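Local coordinates for aminoacyltransferase FemA (Staphylococcus aureus, PDB 1LRZ), which adds glycines 2 and 3 of the pentaglycine bridge of staphylococcal peptidoglycan, using glycyl-tRNA as donor, at residues Tyr104-His118 with Ala388-Ile401. Sequence-based numbering, arbitrary orientation.
Sequences YLHIDPYLPYQYLNH and AEIIEYVGDFIKPI
With chi1 at 174°, His-106 swings its ring anti to the backbone N, and Asp-396, its CG beside its own N, turns a carboxylate to meet it. His-106 NE2 donates to Asp-396 OD2 over 2.7 Å, nearly in the imidazole plane and onto the anti lone pair. Tyr-69 OH bonds His-106 ND1, helping fix the ring's rotation. Asp-108 OD1, also hydrogen-bonded to Tyr-71 OH, lies 4.2 Å from Asp-396 OD2; a water donating to both oxygens should ease the repulsion. Strands 104-107 and 397-400 run antiparallel here, and on the face opposite His-106, Ile-107 CG1 packs 3.6 Å from Phe-397 CB. Beyond the loops, strand 112-116 pairs antiparallel with 389-393, interrupted by a classic beta bulge in which Tyr-113 N and Gln-114 N both bond Glu-392 O. The extended Glu-392 side chain runs alongside Gln-114; Gln-114 NE2 hydrogen-bonds Glu-392 OE2 at 2.7 Å from above the carboxylate plane, while Glu-392 OE1 lies at the edge of the Tyr-113 ring and forms a salt bridge with Arg-156. From the connecting loop, Tyr-110 lies beside Tyr-393 at the end of strand 389-393, Tyr-110 CE2 3.3 Å from Tyr-393 OH, the rings inclined at 48°. At the far end, Ile-390 CD1 sits over the His-118 ring, 3.5 Å from its centroid, a CH-pi contact. The paired chains thus link two mixed sheets, consistent with the twin acetyltransferase-like subdomains of FemABX proteins: 102-107 and 397-400 lie between strands 67-78 and 141-142, 112-116 and 389-393 between 122-125 and 157-162, and helix 130-137 packs on Ile-107, Leu-111, Val-394 and Phe-397.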
ATOM      1  N   TYR A 104     -21.934 -10.172  19.239  1.00 20.55           N
ATOM      2  CA  TYR A 104     -20.833  -9.304  19.649  1.00 20.94           C
ATOM      3  C   TYR A 104     -20.418  -8.407  18.493  1.00 20.77           C
ATOM      4  O   TYR A 104     -20.484  -8.808  17.331  1.00 20.34           O
ATOM      5  CB  TYR A 104     -19.632 -10.103  20.185  1.00 22.52           C
ATOM      6  CG  TYR A 104     -18.842 -10.901  19.177  1.00 19.95           C
ATOM      7  CD1 TYR A 104     -17.549 -10.516  18.808  1.00 22.67           C
ATOM      8  CD2 TYR A 104     -19.351 -12.077  18.652  1.00 21.71           C
ATOM      9  CE1 TYR A 104     -16.779 -11.306  17.939  1.00 23.77           C
ATOM     10  CE2 TYR A 104     -18.601 -12.873  17.783  1.00 24.00           C
ATOM     11  CZ  TYR A 104     -17.316 -12.484  17.433  1.00 24.72           C
ATOM     12  OH  TYR A 104     -16.587 -13.281  16.584  1.00 25.12           O
ATOM     13  N   LEU A 105     -20.031  -7.181  18.835  1.00 21.54           N
ATOM     14  CA  LEU A 105     -19.627  -6.162  17.873  1.00 21.64           C
ATOM     15  C   LEU A 105     -18.121  -5.938  17.964  1.00 22.62           C
ATOM     16  O   LEU A 105     -17.586  -5.635  19.034  1.00 21.54           O
ATOM     17  CB  LEU A 105     -20.380  -4.863  18.162  1.00 21.40           C
ATOM     18  CG  LEU A 105     -19.924  -3.571  17.474  1.00 19.05           C
ATOM     19  CD1 LEU A 105     -19.973  -3.726  15.961  1.00 16.25           C
ATOM     20  CD2 LEU A 105     -20.822  -2.428  17.938  1.00 18.00           C
ATOM     21  N   HIS A 106     -17.455  -6.088  16.824  1.00 17.97           N
ATOM     22  CA  HIS A 106     -16.010  -5.956  16.719  1.00 17.77           C
ATOM     23  C   HIS A 106     -15.631  -4.701  15.912  1.00 19.02           C
ATOM     24  O   HIS A 106     -16.018  -4.567  14.748  1.00 20.80           O
ATOM     25  CB  HIS A 106     -15.469  -7.223  16.033  1.00 14.67           C
ATOM     26  CG  HIS A 106     -14.006  -7.189  15.726  1.00 17.02           C
ATOM     27  ND1 HIS A 106     -13.414  -8.086  14.859  1.00 21.41           N
ATOM     28  CD2 HIS A 106     -13.017  -6.369  16.153  1.00 17.39           C
ATOM     29  CE1 HIS A 106     -12.122  -7.816  14.767  1.00 21.93           C
ATOM     30  NE2 HIS A 106     -11.858  -6.778  15.543  1.00 20.49           N
ATOM     31  N   ILE A 107     -14.902  -3.777  16.535  1.00 15.63           N
ATOM     32  CA  ILE A 107     -14.467  -2.563  15.841  1.00 18.33           C
ATOM     33  C   ILE A 107     -12.933  -2.451  15.817  1.00 18.56           C
ATOM     34  O   ILE A 107     -12.249  -2.842  16.769  1.00 18.19           O
ATOM     35  CB  ILE A 107     -15.032  -1.279  16.494  1.00 19.20           C
ATOM     36  CG1 ILE A 107     -14.521  -1.161  17.932  1.00 24.45           C
ATOM     37  CG2 ILE A 107     -16.575  -1.304  16.469  1.00 19.46           C
ATOM     38  CD1 ILE A 107     -14.760   0.204  18.568  1.00 26.43           C
ATOM     39  N   ASP A 108     -12.402  -1.928  14.715  1.00 18.68           N
ATOM     40  CA  ASP A 108     -10.964  -1.730  14.562  1.00 17.08           C
ATOM     41  C   ASP A 108     -10.760  -0.412  13.803  1.00 17.39           C
ATOM     42  O   ASP A 108     -10.335  -0.386  12.647  1.00 13.84           O
ATOM     43  CB  ASP A 108     -10.309  -2.938  13.843  1.00 12.82           C
ATOM     44  CG  ASP A 108     -10.912  -3.242  12.474  1.00 16.39           C
ATOM     45  OD1 ASP A 108     -10.331  -4.083  11.761  1.00 17.12           O
ATOM     46  OD2 ASP A 108     -11.947  -2.666  12.095  1.00 16.93           O
ATOM     47  N   PRO A 109     -11.082   0.713  14.468  1.00 19.19           N
ATOM     48  CA  PRO A 109     -10.962   2.054  13.892  1.00 19.21           C
ATOM     49  C   PRO A 109      -9.572   2.400  13.381  1.00 17.22           C
ATOM     50  O   PRO A 109      -8.556   2.064  13.996  1.00 16.87           O
ATOM     51  CB  PRO A 109     -11.424   2.970  15.030  1.00 18.73           C
ATOM     52  CG  PRO A 109     -11.023   2.226  16.237  1.00 22.99           C
ATOM     53  CD  PRO A 109     -11.384   0.789  15.908  1.00 18.29           C
ATOM     54  N   TYR A 110      -9.563   3.062  12.231  1.00 17.09           N
ATOM     55  CA  TYR A 110      -8.348   3.513  11.551  1.00 16.70           C
ATOM     56  C   TYR A 110      -7.998   4.804  12.292  1.00 16.31           C
ATOM     57  O   TYR A 110      -8.145   5.906  11.764  1.00 15.01           O
ATOM     58  CB  TYR A 110      -8.695   3.799  10.085  1.00 13.08           C
ATOM     59  CG  TYR A 110      -7.514   3.869   9.132  1.00 15.04           C
ATOM     60  CD1 TYR A 110      -7.683   4.365   7.839  1.00 10.69           C
ATOM     61  CD2 TYR A 110      -6.244   3.420   9.508  1.00 13.07           C
ATOM     62  CE1 TYR A 110      -6.632   4.411   6.933  1.00 14.83           C
ATOM     63  CE2 TYR A 110      -5.166   3.470   8.601  1.00 16.48           C
ATOM     64  CZ  TYR A 110      -5.375   3.962   7.316  1.00 17.13           C
ATOM     65  OH  TYR A 110      -4.356   3.988   6.399  1.00 16.65           O
ATOM     66  N   LEU A 111      -7.545   4.638  13.533  1.00 14.76           N
ATOM     67  CA  LEU A 111      -7.235   5.748  14.430  1.00 15.63           C
ATOM     68  C   LEU A 111      -5.830   5.625  15.013  1.00 12.20           C
ATOM     69  O   LEU A 111      -5.555   4.692  15.761  1.00 15.92           O
ATOM     70  CB  LEU A 111      -8.258   5.737  15.582  1.00 14.36           C
ATOM     71  CG  LEU A 111      -8.164   6.804  16.674  1.00 15.87           C
ATOM     72  CD1 LEU A 111      -8.364   8.166  16.043  1.00 11.74           C
ATOM     73  CD2 LEU A 111      -9.228   6.551  17.754  1.00 14.13           C
ATOM     74  N   PRO A 112      -4.936   6.574  14.699  1.00 14.56           N
ATOM     75  CA  PRO A 112      -3.570   6.511  15.227  1.00 14.47           C
ATOM     76  C   PRO A 112      -3.542   6.542  16.746  1.00 15.77           C
ATOM     77  O   PRO A 112      -4.376   7.186  17.385  1.00 15.19           O
ATOM     78  CB  PRO A 112      -2.896   7.751  14.634  1.00 12.23           C
ATOM     79  CG  PRO A 112      -3.675   8.015  13.384  1.00 15.33           C
ATOM     80  CD  PRO A 112      -5.104   7.748  13.824  1.00 13.37           C
ATOM     81  N   TYR A 113      -2.548   5.852  17.299  1.00 15.57           N
ATOM     82  CA  TYR A 113      -2.326   5.770  18.732  1.00 16.71           C
ATOM     83  C   TYR A 113      -0.961   6.402  19.025  1.00 16.45           C
ATOM     84  O   TYR A 113      -0.866   7.384  19.762  1.00 17.09           O
ATOM     85  CB  TYR A 113      -2.348   4.299  19.168  1.00 14.87           C
ATOM     86  CG  TYR A 113      -1.771   4.030  20.542  1.00 18.21           C
ATOM     87  CD1 TYR A 113      -2.083   4.854  21.637  1.00 17.88           C
ATOM     88  CD2 TYR A 113      -0.935   2.937  20.757  1.00 18.61           C
ATOM     89  CE1 TYR A 113      -1.575   4.597  22.905  1.00 17.80           C
ATOM     90  CE2 TYR A 113      -0.417   2.664  22.027  1.00 19.28           C
ATOM     91  CZ  TYR A 113      -0.742   3.494  23.095  1.00 19.43           C
ATOM     92  OH  TYR A 113      -0.250   3.212  24.347  1.00 19.74           O
ATOM     93  N   GLN A 114       0.082   5.843  18.415  1.00 16.13           N
ATOM     94  CA  GLN A 114       1.453   6.322  18.586  1.00 18.22           C
ATOM     95  C   GLN A 114       2.203   6.361  17.249  1.00 16.43           C
ATOM     96  O   GLN A 114       1.830   5.668  16.300  1.00 16.06           O
ATOM     97  CB  GLN A 114       2.232   5.385  19.525  1.00 19.88           C
ATOM     98  CG  GLN A 114       1.651   5.205  20.905  1.00 23.51           C
ATOM     99  CD  GLN A 114       2.556   4.371  21.799  1.00 28.67           C
ATOM    100  OE1 GLN A 114       2.911   4.799  22.895  1.00 26.40           O
ATOM    101  NE2 GLN A 114       2.934   3.173  21.331  1.00 23.30           N
ATOM    102  N   TYR A 115       3.273   7.156  17.201  1.00 14.72           N
ATOM    103  CA  TYR A 115       4.139   7.270  16.028  1.00 15.45           C
ATOM    104  C   TYR A 115       5.490   6.722  16.467  1.00 16.41           C
ATOM    105  O   TYR A 115       5.928   6.987  17.582  1.00 16.24           O
ATOM    106  CB  TYR A 115       4.310   8.730  15.616  1.00 13.91           C
ATOM    107  CG  TYR A 115       3.011   9.395  15.251  1.00 17.68           C
ATOM    108  CD1 TYR A 115       2.471  10.412  16.047  1.00 17.91           C
ATOM    109  CD2 TYR A 115       2.312   9.003  14.110  1.00 18.06           C
ATOM    110  CE1 TYR A 115       1.257  11.021  15.707  1.00 20.11           C
ATOM    111  CE2 TYR A 115       1.106   9.602  13.761  1.00 22.39           C
ATOM    112  CZ  TYR A 115       0.586  10.603  14.560  1.00 19.43           C
ATOM    113  OH  TYR A 115      -0.599  11.184  14.199  1.00 23.70           O
ATOM    114  N   LEU A 116       6.143   5.957  15.600  1.00 14.85           N
ATOM    115  CA  LEU A 116       7.449   5.381  15.922  1.00 14.76           C
ATOM    116  C   LEU A 116       8.366   5.501  14.715  1.00 14.77           C
ATOM    117  O   LEU A 116       7.906   5.864  13.630  1.00 14.17           O
ATOM    118  CB  LEU A 116       7.303   3.888  16.269  1.00 10.76           C
ATOM    119  CG  LEU A 116       6.374   3.529  17.445  1.00 17.87           C
ATOM    120  CD1 LEU A 116       4.948   3.298  16.947  1.00 18.64           C
ATOM    121  CD2 LEU A 116       6.871   2.278  18.115  1.00 16.01           C
ATOM    122  N   ASN A 117       9.657   5.219  14.900  1.00 15.69           N
ATOM    123  CA  ASN A 117      10.573   5.195  13.760  1.00 14.94           C
ATOM    124  C   ASN A 117      10.718   3.710  13.440  1.00 15.93           C
ATOM    125  O   ASN A 117      10.180   2.862  14.162  1.00 14.23           O
ATOM    126  CB  ASN A 117      11.945   5.825  14.078  1.00 19.14           C
ATOM    127  CG  ASN A 117      12.663   5.162  15.259  1.00 18.10           C
ATOM    128  OD1 ASN A 117      12.535   3.963  15.504  1.00 19.58           O
ATOM    129  ND2 ASN A 117      13.456   5.956  15.972  1.00 18.88           N
ATOM    130  N   HIS A 118      11.431   3.374  12.372  1.00 15.25           N
ATOM    131  CA  HIS A 118      11.574   1.972  12.006  1.00 15.91           C
ATOM    132  C   HIS A 118      12.543   1.165  12.853  1.00 20.37           C
ATOM    133  O   HIS A 118      12.873   0.033  12.497  1.00 21.23           O
ATOM    134  CB  HIS A 118      11.935   1.844  10.530  1.00 13.07           C
ATOM    135  CG  HIS A 118      10.815   2.226   9.609  1.00 17.90           C
ATOM    136  ND1 HIS A 118      10.251   3.485   9.609  1.00 15.74           N
ATOM    137  CD2 HIS A 118      10.178   1.528   8.635  1.00 17.77           C
ATOM    138  CE1 HIS A 118       9.322   3.551   8.670  1.00 17.24           C
ATOM    139  NE2 HIS A 118       9.258   2.376   8.064  1.00 17.67           N
ATOM    140  N   ALA A 388       9.984   6.750   5.414  1.00 14.72           N
ATOM    141  CA  ALA A 388       8.634   6.600   5.926  1.00 13.85           C
ATOM    142  C   ALA A 388       8.715   6.622   7.447  1.00 15.55           C
ATOM    143  O   ALA A 388       9.810   6.562   8.008  1.00 13.51           O
ATOM    144  CB  ALA A 388       8.052   5.279   5.464  1.00 11.66           C
ATOM    145  N   GLU A 389       7.570   6.737   8.119  1.00 12.08           N
ATOM    146  CA  GLU A 389       7.568   6.697   9.584  1.00 16.22           C
ATOM    147  C   GLU A 389       6.588   5.595   9.989  1.00 14.09           C
ATOM    148  O   GLU A 389       5.813   5.138   9.158  1.00 16.35           O
ATOM    149  CB  GLU A 389       7.131   8.050  10.178  1.00 19.88           C
ATOM    150  CG  GLU A 389       5.642   8.219  10.305  1.00 28.75           C
ATOM    151  CD  GLU A 389       5.235   9.577  10.881  1.00 36.28           C
ATOM    152  OE1 GLU A 389       5.743   9.966  11.966  1.00 36.41           O
ATOM    153  OE2 GLU A 389       4.393  10.243  10.240  1.00 33.87           O
ATOM    154  N   ILE A 390       6.611   5.150  11.244  1.00 13.05           N
ATOM    155  CA  ILE A 390       5.669   4.104  11.651  1.00 12.69           C
ATOM    156  C   ILE A 390       4.448   4.693  12.372  1.00 15.97           C
ATOM    157  O   ILE A 390       4.578   5.580  13.221  1.00 12.92           O
ATOM    158  CB  ILE A 390       6.306   3.081  12.627  1.00 13.98           C
ATOM    159  CG1 ILE A 390       7.500   2.368  11.967  1.00 12.28           C
ATOM    160  CG2 ILE A 390       5.249   2.057  13.061  1.00 14.91           C
ATOM    161  CD1 ILE A 390       7.151   1.589  10.711  1.00  9.77           C
ATOM    162  N   ILE A 391       3.262   4.215  12.022  1.00 13.51           N
ATOM    163  CA  ILE A 391       2.069   4.669  12.718  1.00 16.47           C
ATOM    164  C   ILE A 391       1.454   3.438  13.379  1.00 16.43           C
ATOM    165  O   ILE A 391       1.194   2.432  12.715  1.00 15.27           O
ATOM    166  CB  ILE A 391       1.022   5.317  11.780  1.00 18.43           C
ATOM    167  CG1 ILE A 391       1.625   6.565  11.121  1.00 17.69           C
ATOM    168  CG2 ILE A 391      -0.251   5.706  12.602  1.00 11.85           C
ATOM    169  CD1 ILE A 391       0.681   7.258  10.125  1.00 19.55           C
ATOM    170  N   GLU A 392       1.282   3.506  14.695  1.00 14.79           N
ATOM    171  CA  GLU A 392       0.669   2.413  15.445  1.00 14.41           C
ATOM    172  C   GLU A 392      -0.759   2.839  15.737  1.00 14.75           C
ATOM    173  O   GLU A 392      -0.982   3.942  16.259  1.00 16.62           O
ATOM    174  CB  GLU A 392       1.409   2.168  16.765  1.00 13.74           C
ATOM    175  CG  GLU A 392       0.727   1.109  17.651  1.00 16.86           C
ATOM    176  CD  GLU A 392       1.456   0.889  18.973  1.00 22.00           C
ATOM    177  OE1 GLU A 392       0.990   0.054  19.794  1.00 18.63           O
ATOM    178  OE2 GLU A 392       2.502   1.545  19.192  1.00 18.96           O
ATOM    179  N   TYR A 393      -1.719   1.979  15.404  1.00 13.51           N
ATOM    180  CA  TYR A 393      -3.123   2.291  15.623  1.00 15.16           C
ATOM    181  C   TYR A 393      -3.640   1.746  16.959  1.00 16.87           C
ATOM    182  O   TYR A 393      -3.000   0.903  17.584  1.00 14.74           O
ATOM    183  CB  TYR A 393      -3.963   1.760  14.458  1.00 15.57           C
ATOM    184  CG  TYR A 393      -3.520   2.324  13.126  1.00 16.81           C
ATOM    185  CD1 TYR A 393      -2.683   1.591  12.286  1.00 18.26           C
ATOM    186  CD2 TYR A 393      -3.868   3.622  12.744  1.00 15.06           C
ATOM    187  CE1 TYR A 393      -2.193   2.121  11.101  1.00 20.99           C
ATOM    188  CE2 TYR A 393      -3.380   4.176  11.554  1.00 18.89           C
ATOM    189  CZ  TYR A 393      -2.540   3.416  10.735  1.00 19.33           C
ATOM    190  OH  TYR A 393      -2.063   3.928   9.548  1.00 17.47           O
ATOM    191  N   VAL A 394      -4.797   2.232  17.398  1.00 15.83           N
ATOM    192  CA  VAL A 394      -5.355   1.807  18.677  1.00 15.36           C
ATOM    193  C   VAL A 394      -5.634   0.315  18.788  1.00 17.30           C
ATOM    194  O   VAL A 394      -5.515  -0.253  19.872  1.00 18.92           O
ATOM    195  CB  VAL A 394      -6.649   2.581  19.014  1.00 14.96           C
ATOM    196  CG1 VAL A 394      -6.305   4.055  19.277  1.00 19.20           C
ATOM    197  CG2 VAL A 394      -7.650   2.466  17.872  1.00 15.56           C
ATOM    198  N   GLY A 395      -5.994  -0.325  17.680  1.00 17.59           N
ATOM    199  CA  GLY A 395      -6.261  -1.753  17.736  1.00 17.71           C
ATOM    200  C   GLY A 395      -7.730  -2.144  17.672  1.00 20.03           C
ATOM    201  O   GLY A 395      -8.570  -1.409  17.133  1.00 20.16           O
ATOM    202  N   ASP A 396      -8.035  -3.302  18.252  1.00 18.48           N
ATOM    203  CA  ASP A 396      -9.379  -3.877  18.236  1.00 19.54           C
ATOM    204  C   ASP A 396     -10.161  -3.828  19.537  1.00 20.42           C
ATOM    205  O   ASP A 396      -9.604  -4.007  20.618  1.00 21.19           O
ATOM    206  CB  ASP A 396      -9.290  -5.328  17.792  1.00 19.07           C
ATOM    207  CG  ASP A 396      -8.603  -5.477  16.462  1.00 23.55           C
ATOM    208  OD1 ASP A 396      -7.364  -5.281  16.405  1.00 22.34           O
ATOM    209  OD2 ASP A 396      -9.308  -5.778  15.475  1.00 20.46           O
ATOM    210  N   PHE A 397     -11.466  -3.602  19.418  1.00 21.05           N
ATOM    211  CA  PHE A 397     -12.346  -3.556  20.577  1.00 20.87           C
ATOM    212  C   PHE A 397     -13.573  -4.422  20.297  1.00 24.15           C
ATOM    213  O   PHE A 397     -14.155  -4.389  19.202  1.00 23.59           O
ATOM    214  CB  PHE A 397     -12.789  -2.121  20.888  1.00 22.94           C
ATOM    215  CG  PHE A 397     -11.648  -1.160  21.093  1.00 24.61           C
ATOM    216  CD1 PHE A 397     -10.923  -0.678  20.003  1.00 18.86           C
ATOM    217  CD2 PHE A 397     -11.312  -0.719  22.373  1.00 21.36           C
ATOM    218  CE1 PHE A 397      -9.881   0.233  20.183  1.00 20.39           C
ATOM    219  CE2 PHE A 397     -10.269   0.194  22.562  1.00 22.94           C
ATOM    220  CZ  PHE A 397      -9.554   0.674  21.459  1.00 21.56           C
ATOM    221  N   ILE A 398     -13.971  -5.190  21.302  1.00 22.99           N
ATOM    222  CA  ILE A 398     -15.105  -6.084  21.170  1.00 22.41           C
ATOM    223  C   ILE A 398     -16.139  -5.805  22.247  1.00 23.14           C
ATOM    224  O   ILE A 398     -15.809  -5.697  23.424  1.00 22.37           O
ATOM    225  CB  ILE A 398     -14.628  -7.549  21.267  1.00 22.16           C
ATOM    226  CG1 ILE A 398     -13.851  -7.908  19.998  1.00 24.96           C
ATOM    227  CG2 ILE A 398     -15.809  -8.490  21.494  1.00 22.95           C
ATOM    228  CD1 ILE A 398     -13.122  -9.229  20.078  1.00 28.58           C
ATOM    229  N   LYS A 399     -17.392  -5.650  21.835  1.00 23.15           N
ATOM    230  CA  LYS A 399     -18.455  -5.426  22.793  1.00 22.80           C
ATOM    231  C   LYS A 399     -19.421  -6.596  22.707  1.00 22.75           C
ATOM    232  O   LYS A 399     -20.163  -6.739  21.731  1.00 21.33           O
ATOM    233  CB  LYS A 399     -19.214  -4.134  22.525  1.00 23.74           C
ATOM    234  CG  LYS A 399     -20.358  -3.955  23.522  1.00 27.55           C
ATOM    235  CD  LYS A 399     -21.133  -2.676  23.324  1.00 32.11           C
ATOM    236  CE  LYS A 399     -22.148  -2.501  24.446  1.00 35.10           C
ATOM    237  NZ  LYS A 399     -22.806  -1.178  24.369  1.00 43.09           N
ATOM    238  N   PRO A 400     -19.400  -7.471  23.717  1.00 24.50           N
ATOM    239  CA  PRO A 400     -20.298  -8.631  23.733  1.00 24.86           C
ATOM    240  C   PRO A 400     -21.714  -8.116  23.967  1.00 24.37           C
ATOM    241  O   PRO A 400     -21.920  -7.309  24.873  1.00 25.14           O
ATOM    242  CB  PRO A 400     -19.798  -9.439  24.930  1.00 26.12           C
ATOM    243  CG  PRO A 400     -18.370  -9.017  25.078  1.00 29.15           C
ATOM    244  CD  PRO A 400     -18.438  -7.534  24.828  1.00 25.82           C
ATOM    245  N   ILE A 401     -22.680  -8.560  23.163  1.00 24.37           N
ATOM    246  CA  ILE A 401     -24.067  -8.124  23.344  1.00 25.08           C
ATOM    247  C   ILE A 401     -24.825  -9.090  24.266  1.00 26.03           C
ATOM    248  O   ILE A 401     -25.607  -8.661  25.117  1.00 28.62           O
ATOM    249  CB  ILE A 401     -24.795  -8.009  21.996  1.00 26.41           C
ATOM    250  CG1 ILE A 401     -24.068  -6.989  21.106  1.00 23.94           C
ATOM    251  CG2 ILE A 401     -26.247  -7.592  22.230  1.00 22.82           C
ATOM    252  CD1 ILE A 401     -23.994  -5.600  21.703  1.00 25.44           C
TER
HETATM  253  O   HOH W   1      -9.043  -6.040  13.015  1.00 19.39           O
HETATM  254  O   HOH W   2      -7.337  -0.019  15.078  1.00 13.42           O
HETATM  255  O   HOH W   3       8.019   9.052  13.609  1.00 34.74           O
HETATM  256  O   HOH W   4      11.315   5.809  10.662  1.00 22.41           O